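Local coordinates for conserved protein (Geobacillus kaustophilus, PDB 2PCS) that is of unknown function but belongs to the carbon monoxide dehydrogenase subunit G (CoxG) family and probably binds a small ligand in a Bet v 1-like pocket, at residues I9-T14 and T105-T110; C31-K36 and K132-D137; Y46-Q51 and A63-T68; G87-E92 and A113-K118. One frame throughout, in Å; residues are numbered along the deposited sequence.

Contact 1: residues I9-T14 and T105-T110; sequences IELKGT and TQLTYT
I9 and L107 face each other as an antiparallel hydrogen-bonded pair: I9 N donates to L107 O at 2.9 Å, and L107 N returns a bond to I9 O of the same length. Two residues on, L11 N reaches T105 O (2.9 Å), while the bond back from T105 N to L11 O is longer, 3.2 Å, though straighter, at 173° about the hydrogen. Between these pairs E10 and Q106 form a non-hydrogen-bonded pair, and their CA-H groups lean on T105 O and I9 O. Beyond the strand end the hydroxyl of T105 takes over: its OG1 donates to G13 O at 3.2 Å, approaching tilted from the carbonyl plane. With OG1 beside its backbone N (chi1 -78°), the hydroxyl is directed at the turn that leads into helix 15-22. There T14 is the N-cap, and E17 bonds back to T14 N as in a capping box. Strand 4-12 thus closes on strand 104-116 within the antiparallel sheet of a Bet v 1-like helix-grip fold, and I9, L11, T105 and L107 all project from the face that meets the helices. F139 of helix 124-148 touches both I9 and L107; V18 and L22 of helix 15-22 touch L11 and L107 respectively. Within that layer L11 and L107 cross obliquely, CD1 of L11 lying 4.1 Å from CB of L107. Further along, CD1 of I9 sits at the edge of the Y109 ring, 4.4 Å from CE1. The hydroxyl of Y109 bonds to H158 and H160, both in the C-terminal hexahistidine tag.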
loop_
_atom_site.group_PDB
_atom_site.type_symbol
_atom_site.label_atom_id
_atom_site.label_comp_id
_atom_site.label_asym_id
_atom_site.label_seq_id
_atom_site.Cartn_x
_atom_site.Cartn_y
_atom_site.Cartn_z
ATOM N N ILE A 9 6.846 -2.462 -10.057
ATOM C CA ILE A 9 7.747 -1.330 -10.013
ATOM C C ILE A 9 9.198 -1.838 -10.009
ATOM O O ILE A 9 9.533 -2.813 -9.329
ATOM C CB ILE A 9 7.590 -0.502 -8.706
ATOM C CG1 ILE A 9 6.246 -0.759 -8.058
ATOM C CG2 ILE A 9 7.839 1.014 -8.956
ATOM C CD1 ILE A 9 5.112 0.111 -8.673
ATOM N N GLU A 10 10.062 -1.149 -10.725
ATOM C CA GLU A 10 11.484 -1.383 -10.567
ATOM C C GLU A 10 12.022 -0.387 -9.551
ATOM O O GLU A 10 11.674 0.791 -9.572
ATOM C CB GLU A 10 12.206 -1.306 -11.904
ATOM C CG GLU A 10 11.999 -2.573 -12.751
ATOM C CD GLU A 10 12.519 -2.410 -14.200
ATOM O OE1 GLU A 10 11.910 -1.584 -14.958
ATOM O OE2 GLU A 10 13.520 -3.109 -14.568
ATOM N N LEU A 11 12.807 -0.877 -8.613
ATOM C CA LEU A 11 13.291 -0.036 -7.554
ATOM C C LEU A 11 14.808 -0.072 -7.517
ATOM O O LEU A 11 15.446 -1.068 -7.923
ATOM C CB LEU A 11 12.682 -0.447 -6.201
ATOM C CG LEU A 11 11.159 -0.316 -6.004
ATOM C CD1 LEU A 11 10.698 -1.296 -4.947
ATOM C CD2 LEU A 11 10.756 1.077 -5.590
ATOM N N LYS A 12 15.382 1.018 -7.042
ATOM C CA LYS A 12 16.813 1.140 -6.911
ATOM C C LYS A 12 17.186 0.638 -5.535
ATOM O O LYS A 12 16.989 1.353 -4.534
ATOM C CB LYS A 12 17.224 2.619 -7.091
ATOM C CG LYS A 12 17.972 2.887 -8.398
ATOM C CD LYS A 12 17.488 4.182 -9.102
ATOM C CE LYS A 12 17.646 4.060 -10.654
ATOM N NZ LYS A 12 17.523 5.381 -11.398
ATOM N N GLY A 13 17.683 -0.590 -5.460
ATOM C CA GLY A 13 18.128 -1.133 -4.168
ATOM C C GLY A 13 18.063 -2.619 -4.252
ATOM O O GLY A 13 17.390 -3.167 -5.138
ATOM N N THR A 14 18.754 -3.306 -3.353
ATOM C CA THR A 14 18.649 -4.767 -3.336
ATOM C C THR A 14 17.355 -5.222 -2.666
ATOM O O THR A 14 16.662 -4.429 -1.995
ATOM C CB THR A 14 19.822 -5.423 -2.623
ATOM O OG1 THR A 14 19.825 -5.018 -1.244
ATOM C CG2 THR A 14 21.177 -5.067 -3.315
ATOM N N THR A 105 15.653 -4.309 -8.011
ATOM C CA THR A 105 14.593 -5.200 -7.547
ATOM C C THR A 105 13.298 -4.927 -8.274
ATOM O O THR A 105 12.891 -3.803 -8.445
ATOM C CB THR A 105 14.417 -5.032 -6.034
ATOM O OG1 THR A 105 15.461 -5.742 -5.396
ATOM C CG2 THR A 105 13.073 -5.566 -5.482
ATOM N N GLN A 106 12.631 -5.972 -8.680
ATOM C CA GLN A 106 11.306 -5.799 -9.166
ATOM C C GLN A 106 10.285 -6.204 -8.073
ATOM O O GLN A 106 10.233 -7.363 -7.632
ATOM C CB GLN A 106 11.135 -6.642 -10.408
ATOM C CG GLN A 106 9.879 -6.443 -11.093
ATOM C CD GLN A 106 9.466 -7.683 -11.855
ATOM O OE1 GLN A 106 9.440 -8.803 -11.311
ATOM N NE2 GLN A 106 9.107 -7.491 -13.124
ATOM N N LEU A 107 9.460 -5.237 -7.690
ATOM C CA LEU A 107 8.306 -5.489 -6.855
ATOM C C LEU A 107 7.053 -5.753 -7.721
ATOM O O LEU A 107 6.690 -4.939 -8.545
ATOM C CB LEU A 107 8.092 -4.301 -5.909
ATOM C CG LEU A 107 7.082 -4.498 -4.782
ATOM C CD1 LEU A 107 7.425 -3.604 -3.651
ATOM C CD2 LEU A 107 5.658 -4.297 -5.279
ATOM N N THR A 108 6.080 -6.752 -7.596
ATOM C CA THR A 108 4.808 -7.044 -8.245
ATOM C C THR A 108 3.686 -7.193 -7.223
ATOM O O THR A 108 3.970 -7.463 -6.059
ATOM C CB THR A 108 4.919 -8.323 -9.098
ATOM O OG1 THR A 108 5.252 -9.433 -8.258
ATOM C CG2 THR A 108 6.106 -8.231 -10.044
ATOM N N TYR A 109 2.761 -6.906 -7.538
ATOM C CA TYR A 109 1.676 -6.977 -6.577
ATOM C C TYR A 109 0.403 -7.311 -7.296
ATOM O O TYR A 109 0.261 -7.117 -8.510
ATOM C CB TYR A 109 1.531 -5.706 -5.719
ATOM C CG TYR A 109 1.130 -4.497 -6.537
ATOM C CD1 TYR A 109 2.096 -3.588 -7.020
ATOM C CD2 TYR A 109 -0.200 -4.271 -6.864
ATOM C CE1 TYR A 109 1.717 -2.539 -7.858
ATOM C CE2 TYR A 109 -0.581 -3.226 -7.636
ATOM C CZ TYR A 109 0.372 -2.342 -8.112
ATOM O OH TYR A 109 -0.055 -1.273 -8.886
ATOM N N THR A 110 -0.545 -7.716 -6.492
ATOM C CA THR A 110 -1.828 -8.120 -6.930
ATOM C C THR A 110 -2.693 -7.598 -5.767
ATOM O O THR A 110 -2.246 -7.574 -4.599
ATOM C CB THR A 110 -1.732 -9.623 -7.018
ATOM O OG1 THR A 110 -2.024 -10.118 -8.330
ATOM C CG2 THR A 110 -2.409 -10.314 -5.944
#

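Contact 2: residues C31-K36 and K132-D137; sequences CIMGCK and KLLISD
The carboxylate of D137 has the side chain of M33 over one face. CE of M33 stands 4.0 Å from CG of D137, and CG of M33 is 3.6 Å from OD2 on the same side of the plane. The two side chains cross at about a right angle, and since M33 offers only CH groups here the contact is van der Waals; the charge of D137 has a long, weak ion pair with K141. M33 is bent at chi2 and chi3 (-147° and -74°), which brings its thioether end along the helix surface to L133 and L134. There CE meets CD1 of L133 at 3.5 Å and CD2 of L134 at 3.9 Å. M33 belongs to a type II turn, I32 to C35, that links helix 25-31 to strand 35-42. In the helix-grip fold this corner lies against the long C-terminal helix 124-148, and a bound ligand of unknown identity approaches L134. I54, from a loop, touches both leucines as well. Inside the helix, K132 O accepts both S136 N and S136 OG, which reach it from opposite faces of the carbonyl plane. The hydroxyl bond is 2.7 Å long, and it holds the S136 side chain against its own helix backbone.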
loop_
_atom_site.group_PDB
_atom_site.type_symbol
_atom_site.label_atom_id
_atom_site.label_comp_id
_atom_site.label_asym_id
_atom_site.label_seq_id
_atom_site.Cartn_x
_atom_site.Cartn_y
_atom_site.Cartn_z
ATOM N N CYS A 31 5.238 6.969 4.444
ATOM C CA CYS A 31 4.970 6.775 2.984
ATOM C C CYS A 31 3.503 6.551 2.574
ATOM O O CYS A 31 3.182 6.612 1.389
ATOM C CB CYS A 31 5.859 5.672 2.404
ATOM S SG CYS A 31 7.634 5.905 2.738
ATOM N N ILE A 32 2.618 6.254 3.525
ATOM C CA ILE A 32 1.181 6.049 3.209
ATOM C C ILE A 32 0.575 7.412 3.216
ATOM O O ILE A 32 0.723 8.146 4.179
ATOM C CB ILE A 32 0.445 5.213 4.279
ATOM C CG1 ILE A 32 0.905 3.757 4.239
ATOM C CG2 ILE A 32 -1.070 5.302 4.134
ATOM C CD1 ILE A 32 0.567 2.999 5.529
ATOM N N MET A 33 -0.124 7.775 2.169
ATOM C CA MET A 33 -0.671 9.125 2.172
ATOM C C MET A 33 -1.816 9.310 3.155
ATOM O O MET A 33 -2.731 8.491 3.228
ATOM C CB MET A 33 -1.118 9.532 0.785
ATOM C CG MET A 33 -0.681 10.964 0.424
ATOM S SD MET A 33 -1.962 11.585 -0.617
ATOM C CE MET A 33 -1.675 10.724 -2.153
ATOM N N GLY A 34 -1.757 10.390 3.914
ATOM C CA GLY A 34 -2.831 10.685 4.845
ATOM C C GLY A 34 -2.607 10.057 6.198
ATOM O O GLY A 34 -3.329 10.357 7.160
ATOM N N CYS A 35 -1.600 9.191 6.279
ATOM C CA CYS A 35 -1.336 8.447 7.483
ATOM C C CYS A 35 -0.719 9.328 8.562
ATOM O O CYS A 35 0.365 9.858 8.389
ATOM C CB CYS A 35 -0.495 7.217 7.210
ATOM S SG CYS A 35 -0.532 6.106 8.624
ATOM N N LYS A 36 -1.470 9.502 9.650
ATOM C CA LYS A 36 -1.076 10.351 10.770
ATOM C C LYS A 36 -0.350 9.481 11.772
ATOM O O LYS A 36 0.705 9.865 12.284
ATOM C CB LYS A 36 -2.294 10.998 11.426
ATOM C CG LYS A 36 -2.636 12.421 10.966
ATOM C CD LYS A 36 -3.423 13.150 12.112
ATOM C CE LYS A 36 -3.300 14.703 12.121
ATOM N NZ LYS A 36 -3.929 15.251 13.383
ATOM N N LYS A 132 -4.299 3.717 -8.213
ATOM C CA LYS A 132 -3.017 3.885 -8.861
ATOM C C LYS A 132 -2.301 5.060 -8.284
ATOM O O LYS A 132 -1.078 4.999 -8.062
ATOM C CB LYS A 132 -3.136 4.037 -10.372
ATOM C CG LYS A 132 -1.759 3.999 -11.057
ATOM C CD LYS A 132 -1.879 4.296 -12.556
ATOM C CE LYS A 132 -0.540 4.790 -13.192
ATOM N NZ LYS A 132 -0.648 4.687 -14.712
ATOM N N LEU A 133 -3.031 6.142 -8.013
ATOM C CA LEU A 133 -2.352 7.279 -7.411
ATOM C C LEU A 133 -1.813 6.988 -6.016
ATOM O O LEU A 133 -0.713 7.421 -5.663
ATOM C CB LEU A 133 -3.191 8.582 -7.505
ATOM C CG LEU A 133 -3.343 9.669 -6.397
ATOM C CD1 LEU A 133 -2.135 10.056 -5.534
ATOM C CD2 LEU A 133 -3.866 10.947 -7.027
ATOM N N LEU A 134 -2.584 6.285 -5.192
ATOM C CA LEU A 134 -2.118 5.949 -3.818
ATOM C C LEU A 134 -0.895 5.015 -3.872
ATOM O O LEU A 134 0.151 5.283 -3.258
ATOM C CB LEU A 134 -3.284 5.328 -2.993
ATOM C CG LEU A 134 -4.364 6.389 -2.661
ATOM C CD1 LEU A 134 -5.592 5.762 -2.084
ATOM C CD2 LEU A 134 -3.838 7.531 -1.734
ATOM N N ILE A 135 -1.020 3.939 -4.651
ATOM C CA ILE A 135 0.106 3.004 -4.886
ATOM C C ILE A 135 1.351 3.722 -5.431
ATOM O O ILE A 135 2.434 3.554 -4.853
ATOM C CB ILE A 135 -0.317 1.825 -5.800
ATOM C CG1 ILE A 135 -1.390 0.980 -5.073
ATOM C CG2 ILE A 135 0.909 0.984 -6.210
ATOM C CD1 ILE A 135 -2.358 0.306 -6.007
ATOM N N SER A 136 1.214 4.530 -6.505
ATOM C CA SER A 136 2.395 5.278 -7.047
ATOM C C SER A 136 3.061 6.213 -6.037
ATOM O O SER A 136 4.301 6.245 -5.933
ATOM C CB SER A 136 2.055 6.107 -8.270
ATOM O OG SER A 136 1.320 5.333 -9.185
ATOM N N ASP A 137 2.243 6.957 -5.295
ATOM C CA ASP A 137 2.749 7.845 -4.295
ATOM C C ASP A 137 3.454 7.130 -3.137
ATOM O O ASP A 137 4.462 7.619 -2.569
ATOM C CB ASP A 137 1.620 8.708 -3.729
ATOM C CG ASP A 137 2.164 9.769 -2.776
ATOM O OD1 ASP A 137 2.861 10.694 -3.280
ATOM O OD2 ASP A 137 1.975 9.630 -1.540
#

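Contact 3: residues Y46-Q51 and A63-T68; sequences YKADLQ and AIIEVT
I65 O accepts the shortest bond of this pairing, 2.8 Å from Y46 N, nearly straight at 171° about the hydrogen. The same oxygen lies in the plane of the Y46 ring at its edge, 3.7 Å from CD1. With its CG beside the backbone N (chi1 -50°), the tyrosine turns that edge toward the carbonyl of its own hydrogen-bonded partner. I65 N answers to Y46 O at 3.0 Å, and the CA-H of I64 closes on this oxygen too, so Y46 O is approached by two groups. A second hydrogen-bonded pair follows, A48 with A63. A48 N bonds to A63 O in the carbonyl plane, and A63 N reaches A48 O; K47 and I64 form the non-hydrogen-bonded pair between them. On the face carrying K47 and I64, the bent lysine slants past the isoleucine, CD of K47 4.1 Å from CD1 of I64. The other face, shared by Y46, is mostly apolar. CD1 of I65 touches CB of A48 at 3.9 Å, CD1 of L50 packs against CB of A63 at 3.9 Å, and the CB atoms of A48 and A63 face each other at 4.2 Å. V67 CG2 comes up obliquely to the Y46 ring, whose other neighbours include L38 and L40 of strand 35-42. Strands 45-52 and 59-71 form a hairpin of the curved antiparallel sheet typical of Bet v 1-like proteins, where the sheet helps line an internal pocket; an unidentified bound ligand lies near I65.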
loop_
_atom_site.group_PDB
_atom_site.type_symbol
_atom_site.label_atom_id
_atom_site.label_comp_id
_atom_site.label_asym_id
_atom_site.label_seq_id
_atom_site.Cartn_x
_atom_site.Cartn_y
_atom_site.Cartn_z
ATOM N N TYR A 46 -1.669 -3.421 12.493
ATOM C CA TYR A 46 -1.633 -2.012 12.840
ATOM C C TYR A 46 -2.990 -1.362 12.642
ATOM O O TYR A 46 -3.860 -1.895 11.943
ATOM C CB TYR A 46 -0.577 -1.259 12.027
ATOM C CG TYR A 46 0.743 -1.947 12.078
ATOM C CD1 TYR A 46 0.928 -3.164 11.407
ATOM C CD2 TYR A 46 1.796 -1.421 12.817
ATOM C CE1 TYR A 46 2.105 -3.852 11.480
ATOM C CE2 TYR A 46 3.016 -2.103 12.884
ATOM C CZ TYR A 46 3.155 -3.326 12.205
ATOM O OH TYR A 46 4.346 -4.041 12.237
ATOM N N LYS A 47 -3.126 -0.205 13.287
ATOM C CA LYS A 47 -4.265 0.653 13.168
ATOM C C LYS A 47 -3.702 1.939 12.586
ATOM O O LYS A 47 -2.763 2.548 13.114
ATOM C CB LYS A 47 -4.945 0.896 14.518
ATOM C CG LYS A 47 -6.242 1.757 14.459
ATOM C CD LYS A 47 -7.225 1.322 15.524
ATOM C CE LYS A 47 -8.068 2.481 16.094
ATOM N NZ LYS A 47 -9.544 2.320 15.833
ATOM N N ALA A 48 -4.259 2.309 11.450
ATOM C CA ALA A 48 -3.850 3.508 10.788
ATOM C C ALA A 48 -4.985 4.544 10.880
ATOM O O ALA A 48 -6.166 4.223 10.686
ATOM C CB ALA A 48 -3.480 3.191 9.361
ATOM N N ASP A 49 -4.605 5.768 11.247
ATOM C CA ASP A 49 -5.501 6.933 11.239
ATOM C C ASP A 49 -5.228 7.698 9.928
ATOM O O ASP A 49 -4.186 8.334 9.789
ATOM C CB ASP A 49 -5.239 7.804 12.489
ATOM C CG ASP A 49 -5.858 9.242 12.385
ATOM O OD1 ASP A 49 -6.976 9.412 11.818
ATOM O OD2 ASP A 49 -5.227 10.202 12.898
ATOM N N LEU A 50 -6.128 7.584 8.958
ATOM C CA LEU A 50 -5.876 8.186 7.629
ATOM C C LEU A 50 -6.720 9.442 7.398
ATOM O O LEU A 50 -7.949 9.420 7.519
ATOM C CB LEU A 50 -6.112 7.170 6.493
ATOM C CG LEU A 50 -5.296 5.883 6.569
ATOM C CD1 LEU A 50 -5.833 4.797 5.656
ATOM C CD2 LEU A 50 -3.864 6.130 6.273
ATOM N N GLN A 51 -6.059 10.542 7.083
ATOM C CA GLN A 51 -6.785 11.732 6.664
ATOM C C GLN A 51 -6.472 12.018 5.215
ATOM O O GLN A 51 -5.443 12.555 4.875
ATOM C CB GLN A 51 -6.526 12.921 7.613
ATOM C CG GLN A 51 -7.067 12.610 9.020
ATOM C CD GLN A 51 -6.735 13.643 10.074
ATOM O OE1 GLN A 51 -6.505 14.818 9.768
ATOM N NE2 GLN A 51 -6.732 13.209 11.346
ATOM N N ALA A 63 -8.189 2.320 9.496
ATOM C CA ALA A 63 -7.847 1.146 8.723
ATOM C C ALA A 63 -7.165 0.183 9.625
ATOM O O ALA A 63 -6.290 0.585 10.364
ATOM C CB ALA A 63 -6.879 1.531 7.547
ATOM N N ILE A 64 -7.569 -1.083 9.566
ATOM C CA ILE A 64 -6.779 -2.166 10.134
ATOM C C ILE A 64 -5.921 -2.791 9.011
ATOM O O ILE A 64 -6.433 -3.209 7.979
ATOM C CB ILE A 64 -7.632 -3.284 10.840
ATOM C CG1 ILE A 64 -8.610 -2.728 11.914
ATOM C CG2 ILE A 64 -6.720 -4.312 11.470
ATOM C CD1 ILE A 64 -7.999 -1.735 12.885
ATOM N N ILE A 65 -4.617 -2.837 9.231
ATOM C CA ILE A 65 -3.686 -3.403 8.255
ATOM C C ILE A 65 -2.961 -4.547 8.922
ATOM O O ILE A 65 -2.221 -4.299 9.883
ATOM C CB ILE A 65 -2.624 -2.339 7.821
ATOM C CG1 ILE A 65 -3.310 -1.053 7.361
ATOM C CG2 ILE A 65 -1.702 -2.888 6.732
ATOM C CD1 ILE A 65 -2.344 0.103 7.185
ATOM N N GLU A 66 -3.201 -5.776 8.432
ATOM C CA GLU A 66 -2.479 -6.983 8.859
ATOM C C GLU A 66 -1.488 -7.522 7.801
ATOM O O GLU A 66 -1.880 -7.825 6.687
ATOM C CB GLU A 66 -3.429 -8.101 9.274
ATOM C CG GLU A 66 -2.674 -9.166 10.110
ATOM C CD GLU A 66 -3.511 -10.393 10.486
ATOM O OE1 GLU A 66 -2.952 -11.358 11.126
ATOM O OE2 GLU A 66 -4.721 -10.395 10.126
ATOM N N VAL A 67 -0.211 -7.617 8.174
ATOM C CA VAL A 67 0.823 -8.287 7.368
ATOM C C VAL A 67 0.841 -9.805 7.653
ATOM O O VAL A 67 1.100 -10.204 8.761
ATOM C CB VAL A 67 2.221 -7.633 7.613
ATOM C CG1 VAL A 67 3.199 -7.986 6.511
ATOM C CG2 VAL A 67 2.099 -6.108 7.683
ATOM N N THR A 68 0.518 -10.652 6.675
ATOM C CA THR A 68 0.538 -12.103 6.866
ATOM C C THR A 68 1.427 -12.849 5.810
ATOM O O THR A 68 1.980 -12.208 4.927
ATOM C CB THR A 68 -0.874 -12.656 6.816
ATOM O OG1 THR A 68 -1.370 -12.569 5.480
ATOM C CG2 THR A 68 -1.789 -11.850 7.687
#

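Contact 4: residues G87-E92 and A113-K118; sequences GFVNAE and AEVGGK
E114, F88 and N90 bury the most surface here, and all three side chains rise from one face of the paired strands. The phenyl ring of F88 lies on G116: CA of the glycine stands 3.9 Å from the ring centroid, over the face and offset toward the rim, a CH-pi contact. F88 CG sits between its backbone N and carbonyl carbon (chi1 69°), and this swings the ring across to the neighbouring strand, where G116 offers bare backbone. At the ring's edge CE2 meets CD of E114 at 4.1 Å, with the carboxylate turned 75° from the ring plane. E114 and N90 run side by side in the same direction. ND2 of N90 points straight at OE1 of E114; their separation of 2.5 Å is too short to trust as a length. The other end of the amide is taken by N81, whose ND2 donates to N90 OD1, so both ends of the N90 amide appear to be engaged, though the very short ND2-OE1 distance leaves the details of that bond doubtful. Beneath these groups two hydrogen-bonded pairs hold the strands: N90 N to E114 O at 2.8 Å with E114 N back to N90 O at 2.7 Å, and F88 with G116, where the donor N of F88 stands well above the carbonyl plane of G116. The opposite face carries V89, V115, A91 and A113, with the two alanine CB atoms 3.8 Å apart. The hairpin is therefore two-sided: polar and aromatic groups gather on one face, while small apolar side chains line the other, where an unidentified ligand approaches A91.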
loop_
_atom_site.group_PDB
_atom_site.type_symbol
_atom_site.label_atom_id
_atom_site.label_comp_id
_atom_site.label_asym_id
_atom_site.label_seq_id
_atom_site.Cartn_x
_atom_site.Cartn_y
_atom_site.Cartn_z
ATOM N N GLY A 87 -17.271 5.953 3.405
ATOM C CA GLY A 87 -17.581 4.551 3.091
ATOM C C GLY A 87 -16.492 3.607 3.571
ATOM O O GLY A 87 -15.733 3.917 4.492
ATOM N N PHE A 88 -16.444 2.424 2.981
ATOM C CA PHE A 88 -15.522 1.410 3.443
ATOM C C PHE A 88 -14.810 0.636 2.271
ATOM O O PHE A 88 -15.276 0.615 1.082
ATOM C CB PHE A 88 -16.212 0.438 4.428
ATOM C CG PHE A 88 -17.233 -0.437 3.783
ATOM C CD1 PHE A 88 -18.520 0.024 3.582
ATOM C CD2 PHE A 88 -16.888 -1.678 3.317
ATOM C CE1 PHE A 88 -19.476 -0.755 3.001
ATOM C CE2 PHE A 88 -17.845 -2.498 2.698
ATOM C CZ PHE A 88 -19.165 -2.053 2.556
ATOM N N VAL A 89 -13.731 -0.039 2.687
ATOM C CA VAL A 89 -12.795 -0.805 1.850
ATOM C C VAL A 89 -12.333 -2.102 2.568
ATOM O O VAL A 89 -11.662 -2.056 3.597
ATOM C CB VAL A 89 -11.487 0.018 1.569
ATOM C CG1 VAL A 89 -10.560 -0.776 0.685
ATOM C CG2 VAL A 89 -11.797 1.359 0.863
ATOM N N ASN A 90 -12.686 -3.246 2.016
ATOM C CA ASN A 90 -12.031 -4.477 2.409
ATOM C C ASN A 90 -11.096 -4.981 1.282
ATOM O O ASN A 90 -11.531 -5.230 0.164
ATOM C CB ASN A 90 -13.094 -5.529 2.751
ATOM C CG ASN A 90 -14.023 -5.053 3.835
ATOM O OD1 ASN A 90 -13.566 -4.450 4.848
ATOM N ND2 ASN A 90 -15.341 -5.244 3.617
ATOM N N ALA A 91 -9.819 -5.131 1.599
ATOM C CA ALA A 91 -8.830 -5.465 0.599
ATOM C C ALA A 91 -7.811 -6.559 1.023
ATOM O O ALA A 91 -7.420 -6.653 2.163
ATOM C CB ALA A 91 -8.101 -4.184 0.200
ATOM N N GLU A 92 -7.369 -7.358 0.072
ATOM C CA GLU A 92 -6.164 -8.173 0.260
ATOM C C GLU A 92 -5.187 -7.926 -0.896
ATOM O O GLU A 92 -5.608 -7.640 -2.041
ATOM C CB GLU A 92 -6.487 -9.692 0.462
ATOM C CG GLU A 92 -7.615 -10.199 -0.418
ATOM C CD GLU A 92 -7.952 -11.716 -0.273
ATOM O OE1 GLU A 92 -8.325 -12.313 -1.340
ATOM O OE2 GLU A 92 -7.891 -12.294 0.882
ATOM N N ALA A 113 -10.110 -5.597 -3.823
ATOM C CA ALA A 113 -10.810 -4.710 -2.873
ATOM C C ALA A 113 -12.305 -4.604 -3.084
ATOM O O ALA A 113 -12.775 -4.267 -4.164
ATOM C CB ALA A 113 -10.208 -3.269 -2.876
ATOM N N GLU A 114 -13.041 -4.800 -2.005
ATOM C CA GLU A 114 -14.476 -4.476 -1.952
ATOM C C GLU A 114 -14.605 -3.049 -1.399
ATOM O O GLU A 114 -14.097 -2.760 -0.330
ATOM C CB GLU A 114 -15.208 -5.536 -1.097
ATOM C CG GLU A 114 -16.504 -5.068 -0.428
ATOM C CD GLU A 114 -16.991 -6.024 0.706
ATOM O OE1 GLU A 114 -16.191 -6.400 1.615
ATOM O OE2 GLU A 114 -18.198 -6.394 0.682
ATOM N N VAL A 115 -15.197 -2.147 -2.179
ATOM C CA VAL A 115 -15.383 -0.741 -1.773
ATOM C C VAL A 115 -16.876 -0.451 -1.651
ATOM O O VAL A 115 -17.639 -0.775 -2.549
ATOM C CB VAL A 115 -14.734 0.276 -2.768
ATOM C CG1 VAL A 115 -14.716 1.722 -2.189
ATOM C CG2 VAL A 115 -13.320 -0.142 -3.145
ATOM N N GLY A 116 -17.298 0.137 -0.530
ATOM C CA GLY A 116 -18.737 0.407 -0.295
ATOM C C GLY A 116 -18.917 1.826 0.208
ATOM O O GLY A 116 -17.920 2.527 0.479
ATOM N N GLY A 117 -20.189 2.237 0.338
ATOM C CA GLY A 117 -20.589 3.541 0.822
ATOM C C GLY A 117 -20.733 4.538 -0.301
ATOM O O GLY A 117 -20.684 4.170 -1.472
ATOM N N LYS A 118 -20.882 5.816 0.044
ATOM C CA LYS A 118 -21.152 6.801 -0.996
ATOM C C LYS A 118 -19.948 6.849 -1.998
ATOM O O LYS A 118 -20.135 7.021 -3.199
ATOM C CB LYS A 118 -21.604 8.181 -0.465
ATOM C CG LYS A 118 -20.591 8.936 0.392
ATOM C CD LYS A 118 -21.089 10.319 0.928
ATOM C CE LYS A 118 -21.768 11.152 -0.182
ATOM N NZ LYS A 118 -22.070 12.581 0.253
#

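In the fold
All four contacts belong to one antiparallel sheet and the helices packed on it. Contacts 1 and 4 share strand 104-116, which pairs with 4-12 in one and 87-99 in the other; their centres are about 26 Å apart, on opposite sides of the chain's centre. Contact 3 is nested inside the loop closed by contact 2, their centres about 13 Å apart, and G34 and K36 probably hydrogen-bond to Q51 and D49. The centres of contacts 1 and 2 are about 17 Å apart, yet the two touch through I135 and Y109. Contacts 3 and 4 follow in series, about 14 Å between centres. Unidentified ligand atoms lie near residues of all four contacts, consistent with a pocket between sheet and long helix.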